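Local atomic coordinates of PEPTIDE N-myristoyltransferase (Saccharomyces cerevisiae, PDB entry 1IIC), a protein that catalyses the transfer of myristate from myristoyl-CoA to the N-terminal glycine of target proteins, as a peptide N-myristoyltransferase. Residues N217-R229 and R343-N357. Sequence-based numbering, arbitrary orientation.
Sequences NALPAKTKTAGLR and RLCELIYDACILAKN
With the CG of D350 placed beside its own backbone N (chi1 -78°) and OG1 of T225 anti to its carbonyl carbon (chi1 -47°), the hydroxyl points at OD1 of D350 where the largely loop segment 217-229 passes helix 334-357. Here a buried acid accepts hydrogen bonds from main-chain N-H groups. OD1 of D350 takes the N of T225 on its syn lone pair at 2.8 Å, and accepts OG1 of T225 from above the carboxylate plane at 2.5 Å. The N of K224 approaches OD2 of D350 at 2.9 Å from the other face, tilted out of the plane. Two successive amides and a hydroxyl thus hold the carboxylate and limit its rotation. CG2 of T223 lies 3.6 Å from CG of L354. Beyond it, CD1 of I353 reaches the carbonyl O of K222, and L219 sets CD2 3.8 Å from CB of C352. At one end ND2 of N357 donates to the O of A221 (2.8 Å, 155°), and a water joins the O of P220 to OD1 of N357. At the other, CG2 of T225 packs obliquely on the R343 guanidinium, whose NH1 and NH2 form salt bridges with OE2 of E346 and with D292. The contact is a loop, leading into edge strand 228-230, held against a helix by a buried aspartate accepting main-chain N-H groups, in the enzyme's C-terminal acetyltransferase-like (GNAT-type) part.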
loop_
_atom_site.group_PDB
_atom_site.type_symbol
_atom_site.label_atom_id
_atom_site.label_comp_id
_atom_site.label_asym_id
_atom_site.label_seq_id
_atom_site.Cartn_x
_atom_site.Cartn_y
_atom_site.Cartn_z
ATOM N N ASN A 217 -13.721 15.886 -15.883
ATOM C CA ASN A 217 -13.619 14.819 -14.890
ATOM C C ASN A 217 -14.945 14.206 -14.461
ATOM O O ASN A 217 -14.967 13.275 -13.655
ATOM C CB ASN A 217 -12.836 15.332 -13.685
ATOM C CG ASN A 217 -11.403 15.690 -14.050
ATOM O OD1 ASN A 217 -10.615 14.818 -14.414
ATOM N ND2 ASN A 217 -11.070 16.974 -13.983
ATOM N N ALA A 218 -16.044 14.722 -15.016
ATOM C CA ALA A 218 -17.381 14.213 -14.715
ATOM C C ALA A 218 -17.430 12.716 -15.032
ATOM O O ALA A 218 -16.861 12.256 -16.029
ATOM C CB ALA A 218 -18.420 14.954 -15.538
ATOM N N LEU A 219 -18.129 11.971 -14.180
ATOM C CA LEU A 219 -18.239 10.524 -14.300
ATOM C C LEU A 219 -19.685 10.037 -14.339
ATOM O O LEU A 219 -20.585 10.690 -13.816
ATOM C CB LEU A 219 -17.544 9.890 -13.094
ATOM C CG LEU A 219 -16.374 8.923 -13.244
ATOM C CD1 LEU A 219 -15.435 9.373 -14.326
ATOM C CD2 LEU A 219 -15.676 8.824 -11.903
ATOM N N PRO A 220 -19.924 8.875 -14.966
ATOM C CA PRO A 220 -21.288 8.344 -15.029
ATOM C C PRO A 220 -21.689 7.953 -13.611
ATOM O O PRO A 220 -20.828 7.746 -12.758
ATOM C CB PRO A 220 -21.147 7.126 -15.929
ATOM C CG PRO A 220 -19.964 7.470 -16.795
ATOM C CD PRO A 220 -19.014 8.092 -15.820
ATOM N N ALA A 221 -22.988 7.848 -13.362
ATOM C CA ALA A 221 -23.489 7.486 -12.043
ATOM C C ALA A 221 -23.511 5.972 -11.795
ATOM O O ALA A 221 -23.362 5.526 -10.659
ATOM C CB ALA A 221 -24.904 8.068 -11.850
ATOM N N LYS A 222 -23.690 5.183 -12.848
ATOM C CA LYS A 222 -23.754 3.726 -12.696
ATOM C C LYS A 222 -22.623 2.979 -13.419
ATOM O O LYS A 222 -22.080 3.460 -14.409
ATOM C CB LYS A 222 -25.114 3.226 -13.207
ATOM C CG LYS A 222 -26.310 3.775 -12.431
ATOM C CD LYS A 222 -26.331 3.226 -11.006
ATOM C CE LYS A 222 -27.437 3.855 -10.168
ATOM N NZ LYS A 222 -27.599 3.133 -8.870
ATOM N N THR A 223 -22.272 1.800 -12.921
ATOM C CA THR A 223 -21.205 1.018 -13.544
ATOM C C THR A 223 -21.668 0.456 -14.880
ATOM O O THR A 223 -22.862 0.458 -15.166
ATOM C CB THR A 223 -20.751 -0.130 -12.635
ATOM O OG1 THR A 223 -21.883 -0.931 -12.264
ATOM C CG2 THR A 223 -20.073 0.436 -11.399
ATOM N N LYS A 224 -20.732 -0.032 -15.694
ATOM C CA LYS A 224 -21.089 -0.547 -17.016
ATOM C C LYS A 224 -20.785 -2.015 -17.285
ATOM O O LYS A 224 -21.338 -2.600 -18.207
ATOM C CB LYS A 224 -20.421 0.313 -18.098
ATOM C CG LYS A 224 -20.646 1.803 -17.901
ATOM C CD LYS A 224 -20.382 2.600 -19.167
ATOM C CE LYS A 224 -20.655 4.085 -18.930
ATOM N NZ LYS A 224 -21.997 4.336 -18.318
ATOM N N THR A 225 -19.910 -2.617 -16.495
ATOM C CA THR A 225 -19.561 -4.014 -16.712
ATOM C C THR A 225 -20.661 -4.962 -16.244
ATOM O O THR A 225 -21.053 -4.955 -15.075
ATOM C CB THR A 225 -18.249 -4.363 -15.996
ATOM O OG1 THR A 225 -17.277 -3.343 -16.271
ATOM C CG2 THR A 225 -17.714 -5.704 -16.485
ATOM N N ALA A 226 -21.155 -5.773 -17.169
ATOM C CA ALA A 226 -22.213 -6.730 -16.877
ATOM C C ALA A 226 -21.693 -7.828 -15.964
ATOM O O ALA A 226 -20.583 -8.316 -16.152
ATOM C CB ALA A 226 -22.730 -7.335 -18.180
ATOM N N GLY A 227 -22.492 -8.202 -14.968
ATOM C CA GLY A 227 -22.102 -9.250 -14.036
ATOM C C GLY A 227 -21.321 -8.745 -12.833
ATOM O O GLY A 227 -21.030 -9.498 -11.903
ATOM N N LEU A 228 -20.984 -7.462 -12.854
ATOM C CA LEU A 228 -20.211 -6.832 -11.780
ATOM C C LEU A 228 -21.037 -6.698 -10.490
ATOM O O LEU A 228 -22.141 -6.153 -10.500
ATOM C CB LEU A 228 -19.742 -5.450 -12.268
ATOM C CG LEU A 228 -18.619 -4.604 -11.640
ATOM C CD1 LEU A 228 -19.219 -3.352 -11.051
ATOM C CD2 LEU A 228 -17.829 -5.381 -10.617
ATOM N N ARG A 229 -20.514 -7.213 -9.385
ATOM C CA ARG A 229 -21.219 -7.111 -8.110
ATOM C C ARG A 229 -20.188 -7.164 -6.979
ATOM O O ARG A 229 -18.995 -7.297 -7.239
ATOM C CB ARG A 229 -22.230 -8.257 -7.961
ATOM C CG ARG A 229 -21.596 -9.634 -7.863
ATOM C CD ARG A 229 -22.652 -10.702 -7.663
ATOM N NE ARG A 229 -22.115 -12.057 -7.812
ATOM C CZ ARG A 229 -21.257 -12.624 -6.973
ATOM N NH1 ARG A 229 -20.821 -11.967 -5.904
ATOM N NH2 ARG A 229 -20.829 -13.852 -7.210
ATOM N N ARG A 343 -10.083 -4.589 -21.110
ATOM C CA ARG A 343 -10.819 -5.052 -19.937
ATOM C C ARG A 343 -10.513 -4.207 -18.695
ATOM O O ARG A 343 -11.417 -3.820 -17.955
ATOM C CB ARG A 343 -10.503 -6.524 -19.668
ATOM C CG ARG A 343 -11.429 -7.181 -18.668
ATOM C CD ARG A 343 -12.888 -6.959 -19.064
ATOM N NE ARG A 343 -13.805 -7.782 -18.291
ATOM C CZ ARG A 343 -15.124 -7.782 -18.450
ATOM N NH1 ARG A 343 -15.688 -6.988 -19.360
ATOM N NH2 ARG A 343 -15.875 -8.600 -17.721
ATOM N N LEU A 344 -9.237 -3.914 -18.478
ATOM C CA LEU A 344 -8.829 -3.114 -17.326
ATOM C C LEU A 344 -9.414 -1.714 -17.410
ATOM O O LEU A 344 -9.879 -1.171 -16.412
ATOM C CB LEU A 344 -7.299 -3.046 -17.225
ATOM C CG LEU A 344 -6.586 -4.376 -16.930
ATOM C CD1 LEU A 344 -5.108 -4.110 -16.686
ATOM C CD2 LEU A 344 -7.207 -5.061 -15.703
ATOM N N CYS A 345 -9.387 -1.120 -18.594
ATOM C CA CYS A 345 -9.966 0.207 -18.751
ATOM C C CYS A 345 -11.448 0.155 -18.376
ATOM O O CYS A 345 -11.979 1.113 -17.821
ATOM C CB CYS A 345 -9.804 0.706 -20.195
ATOM S SG CYS A 345 -8.146 1.287 -20.582
ATOM N N GLU A 346 -12.108 -0.966 -18.675
ATOM C CA GLU A 346 -13.531 -1.130 -18.351
ATOM C C GLU A 346 -13.730 -1.294 -16.849
ATOM O O GLU A 346 -14.500 -0.565 -16.229
ATOM C CB GLU A 346 -14.117 -2.363 -19.057
ATOM C CG GLU A 346 -14.200 -2.272 -20.574
ATOM C CD GLU A 346 -14.637 -3.589 -21.232
ATOM O OE1 GLU A 346 -14.864 -3.583 -22.462
ATOM O OE2 GLU A 346 -14.747 -4.625 -20.528
ATOM N N LEU A 347 -13.043 -2.273 -16.273
ATOM C CA LEU A 347 -13.148 -2.540 -14.843
ATOM C C LEU A 347 -12.748 -1.350 -13.963
ATOM O O LEU A 347 -13.457 -0.996 -13.013
ATOM C CB LEU A 347 -12.273 -3.741 -14.470
ATOM C CG LEU A 347 -12.644 -5.122 -15.005
ATOM C CD1 LEU A 347 -11.714 -6.149 -14.398
ATOM C CD2 LEU A 347 -14.084 -5.465 -14.656
ATOM N N ILE A 348 -11.617 -0.725 -14.273
ATOM C CA ILE A 348 -11.158 0.381 -13.451
ATOM C C ILE A 348 -11.997 1.646 -13.636
ATOM O O ILE A 348 -12.027 2.508 -12.760
ATOM C CB ILE A 348 -9.652 0.642 -13.692
ATOM C CG1 ILE A 348 -8.876 -0.651 -13.396
ATOM C CG2 ILE A 348 -9.136 1.759 -12.766
ATOM C CD1 ILE A 348 -9.149 -1.247 -12.009
ATOM N N TYR A 349 -12.691 1.751 -14.765
ATOM C CA TYR A 349 -13.561 2.902 -15.008
ATOM C C TYR A 349 -14.759 2.749 -14.059
ATOM O O TYR A 349 -15.256 3.719 -13.496
ATOM C CB TYR A 349 -14.041 2.911 -16.457
ATOM C CG TYR A 349 -14.855 4.130 -16.836
ATOM C CD1 TYR A 349 -14.272 5.393 -16.870
ATOM C CD2 TYR A 349 -16.190 4.011 -17.223
ATOM C CE1 TYR A 349 -14.997 6.519 -17.294
ATOM C CE2 TYR A 349 -16.930 5.131 -17.651
ATOM C CZ TYR A 349 -16.321 6.377 -17.683
ATOM O OH TYR A 349 -17.019 7.481 -18.123
ATOM N N ASP A 350 -15.217 1.516 -13.894
ATOM C CA ASP A 350 -16.315 1.221 -12.980
ATOM C C ASP A 350 -15.814 1.395 -11.542
ATOM O O ASP A 350 -16.567 1.783 -10.653
ATOM C CB ASP A 350 -16.808 -0.211 -13.191
ATOM C CG ASP A 350 -17.706 -0.342 -14.415
ATOM O OD1 ASP A 350 -18.098 -1.478 -14.759
ATOM O OD2 ASP A 350 -18.023 0.701 -15.035
ATOM N N ALA A 351 -14.536 1.106 -11.319
ATOM C CA ALA A 351 -13.957 1.253 -9.992
ATOM C C ALA A 351 -14.024 2.725 -9.598
ATOM O O ALA A 351 -14.332 3.040 -8.464
ATOM C CB ALA A 351 -12.520 0.767 -9.984
ATOM N N CYS A 352 -13.744 3.624 -10.541
ATOM C CA CYS A 352 -13.801 5.054 -10.255
ATOM C C CYS A 352 -15.234 5.470 -9.968
ATOM O O CYS A 352 -15.491 6.360 -9.143
ATOM C CB CYS A 352 -13.266 5.873 -11.436
ATOM S SG CYS A 352 -11.508 5.698 -11.747
ATOM N N ILE A 353 -16.167 4.831 -10.670
ATOM C CA ILE A 353 -17.584 5.113 -10.489
ATOM C C ILE A 353 -18.011 4.643 -9.107
ATOM O O ILE A 353 -18.738 5.344 -8.396
ATOM C CB ILE A 353 -18.430 4.406 -11.571
ATOM C CG1 ILE A 353 -18.234 5.118 -12.909
ATOM C CG2 ILE A 353 -19.905 4.404 -11.181
ATOM C CD1 ILE A 353 -18.760 4.335 -14.109
ATOM N N LEU A 354 -17.554 3.459 -8.717
ATOM C CA LEU A 354 -17.899 2.930 -7.404
ATOM C C LEU A 354 -17.241 3.725 -6.276
ATOM O O LEU A 354 -17.848 3.937 -5.231
ATOM C CB LEU A 354 -17.505 1.456 -7.315
ATOM C CG LEU A 354 -18.399 0.573 -8.172
ATOM C CD1 LEU A 354 -17.699 -0.730 -8.532
ATOM C CD2 LEU A 354 -19.691 0.320 -7.399
ATOM N N ALA A 355 -16.002 4.167 -6.487
ATOM C CA ALA A 355 -15.296 4.949 -5.465
ATOM C C ALA A 355 -15.947 6.316 -5.311
ATOM O O ALA A 355 -16.107 6.816 -4.195
ATOM C CB ALA A 355 -13.832 5.116 -5.846
ATOM N N LYS A 356 -16.326 6.927 -6.429
ATOM C CA LYS A 356 -16.965 8.229 -6.348
ATOM C C LYS A 356 -18.323 8.103 -5.663
ATOM O O LYS A 356 -18.668 8.929 -4.813
ATOM C CB LYS A 356 -17.162 8.864 -7.722
ATOM C CG LYS A 356 -17.882 10.203 -7.589
ATOM C CD LYS A 356 -18.081 10.920 -8.891
ATOM C CE LYS A 356 -18.827 12.224 -8.626
ATOM N NZ LYS A 356 -18.162 12.986 -7.524
ATOM N N ASN A 357 -19.085 7.072 -6.033
ATOM C CA ASN A 357 -20.392 6.849 -5.428
ATOM C C ASN A 357 -20.236 6.515 -3.949
ATOM O O ASN A 357 -21.183 6.642 -3.178
ATOM C CB ASN A 357 -21.147 5.708 -6.120
ATOM C CG ASN A 357 -21.510 6.029 -7.549
ATOM O OD1 ASN A 357 -21.445 7.185 -7.982
ATOM N ND2 ASN A 357 -21.902 5.003 -8.297
HETATM O O HOH W 1 -20.175 8.346 -10.123
HETATM O O HOH W 2 -18.502 -9.196 -17.939
#